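Local coordinates for protein transcriptional regulator (Vibrio vulnificus, PDB 4IVN) that probably represses transcription of the nan genes for sialic acid catabolism by binding their regulatory DNA, and binds the sugar phosphate ManNAc-6P, at residues A[13-18]-A[25-30]. Sequence-based numbering, arbitrary orientation.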
# COMPACT_ATOMS: atom_id res chain seq x y z
N SER A 13 -1.13 6.60 42.62
CA SER A 13 -0.57 6.79 43.94
C SER A 13 0.41 7.96 43.94
O SER A 13 0.34 8.80 44.82
CB SER A 13 0.03 5.50 44.54
OG SER A 13 0.86 4.80 43.62
N ASN A 14 1.26 8.05 42.93
CA ASN A 14 2.28 9.12 42.94
C ASN A 14 1.72 10.48 42.52
O ASN A 14 2.50 11.41 42.22
CB ASN A 14 3.55 8.78 42.12
CG ASN A 14 3.93 7.30 42.15
OD1 ASN A 14 3.49 6.52 43.01
ND2 ASN A 14 4.74 6.90 41.18
N MET A 15 0.40 10.62 42.51
CA MET A 15 -0.18 11.90 42.10
C MET A 15 -0.55 12.88 43.21
O MET A 15 -0.90 14.04 42.93
CB MET A 15 -1.31 11.72 41.06
CG MET A 15 -2.70 11.40 41.57
SD MET A 15 -3.85 11.56 40.17
CE MET A 15 -4.30 13.30 40.28
N GLU A 16 -0.46 12.42 44.46
CA GLU A 16 -0.54 13.31 45.62
C GLU A 16 0.41 14.51 45.48
O GLU A 16 -0.05 15.67 45.54
CB GLU A 16 -0.28 12.53 46.93
CG GLU A 16 -1.41 11.60 47.32
CD GLU A 16 -2.64 12.34 47.85
OE1 GLU A 16 -3.40 11.73 48.64
OE2 GLU A 16 -2.84 13.54 47.48
N PRO A 17 1.72 14.25 45.25
CA PRO A 17 2.66 15.37 45.07
C PRO A 17 2.44 16.27 43.83
O PRO A 17 3.06 17.33 43.77
CB PRO A 17 4.04 14.68 44.98
CG PRO A 17 3.76 13.26 44.58
CD PRO A 17 2.42 12.94 45.19
N PHE A 18 1.60 15.86 42.87
CA PHE A 18 1.36 16.69 41.66
C PHE A 18 0.53 17.93 41.97
O PHE A 18 -0.44 17.85 42.76
CB PHE A 18 0.63 15.91 40.56
CG PHE A 18 1.39 14.73 39.99
CD1 PHE A 18 2.77 14.57 40.23
CD2 PHE A 18 0.74 13.79 39.18
CE1 PHE A 18 3.47 13.49 39.69
CE2 PHE A 18 1.43 12.71 38.65
CZ PHE A 18 2.80 12.56 38.89
N VAL A 25 -4.45 16.62 34.20
CA VAL A 25 -3.99 15.71 33.13
C VAL A 25 -3.91 14.30 33.68
O VAL A 25 -4.27 13.34 32.98
CB VAL A 25 -2.60 16.11 32.58
CG1 VAL A 25 -2.19 15.16 31.45
CG2 VAL A 25 -2.59 17.56 32.06
N ALA A 26 -3.43 14.14 34.94
CA ALA A 26 -3.34 12.80 35.51
C ALA A 26 -4.76 12.21 35.54
O ALA A 26 -4.99 11.08 35.11
CB ALA A 26 -2.65 12.81 36.89
N ASP A 27 -5.73 13.03 35.92
CA ASP A 27 -7.14 12.55 36.07
C ASP A 27 -7.80 12.15 34.75
O ASP A 27 -8.53 11.12 34.68
CB ASP A 27 -8.03 13.59 36.76
CG ASP A 27 -7.93 13.55 38.26
OD1 ASP A 27 -7.59 12.48 38.81
OD2 ASP A 27 -8.20 14.58 38.92
N TYR A 28 -7.60 12.99 33.73
CA TYR A 28 -8.09 12.69 32.39
C TYR A 28 -7.50 11.36 31.89
O TYR A 28 -8.22 10.54 31.34
CB TYR A 28 -7.81 13.82 31.39
CG TYR A 28 -8.31 13.55 29.99
CD1 TYR A 28 -9.54 14.06 29.54
CD2 TYR A 28 -7.54 12.78 29.07
CE1 TYR A 28 -10.01 13.78 28.23
CE2 TYR A 28 -8.00 12.53 27.78
CZ TYR A 28 -9.23 13.03 27.37
OH TYR A 28 -9.68 12.74 26.10
N ILE A 29 -6.21 11.13 32.11
CA ILE A 29 -5.62 9.90 31.64
C ILE A 29 -6.17 8.69 32.39
O ILE A 29 -6.44 7.64 31.76
CB ILE A 29 -4.07 9.94 31.76
CG1 ILE A 29 -3.51 11.07 30.88
CG2 ILE A 29 -3.51 8.64 31.23
CD1 ILE A 29 -2.04 11.44 31.12
N LEU A 30 -6.27 8.79 33.71
CA LEU A 30 -6.74 7.69 34.57
C LEU A 30 -8.16 7.29 34.16
O LEU A 30 -8.55 6.11 34.32
CB LEU A 30 -6.72 8.07 36.08
CG LEU A 30 -5.37 7.98 36.83
CD1 LEU A 30 -5.41 8.71 38.21
CD2 LEU A 30 -4.94 6.53 36.96
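Leu30 N donates a helix hydrogen bond to Ala26 O (3.0 Å), and these two residues, one helical turn apart, both meet Met15 from the turn linking helices 7-13 and 20-36 in the RpiR-type helix-turn-helix domain. Within that turn Phe18 N bonds to Met15 O (3.1 Å), and both residues point their CB toward helix 20-36. No hydrogen bond spans the two segments; the contact is almost wholly apolar. Met15 carries most of it. Its thioether sulfur SD lies 3.7 Å from Ala26 CB and 3.8 Å from Leu30 CD1. The chain of Met15 runs out extended (chi2 169°) and then bends at chi3 (-89°), which carries CE off the line of the chain to Asp27. There the methyl meets carboxylate oxygen OD1 at 3.7 Å, a van der Waals touch, with the two side chains crossing at about a right angle. Phe18 folds back over its own turn, one ring face lying against Asn14 O and Met15 CA. Beyond this pair of segments, the Phe18 ring also touches Leu58 of helix 52-61, while Ala26 and Leu30 pack on Leu11 of helix 7-13. Ala26 CB meets the Phe18 ring at its edge, near the ring plane, 4.2 Å from CD2.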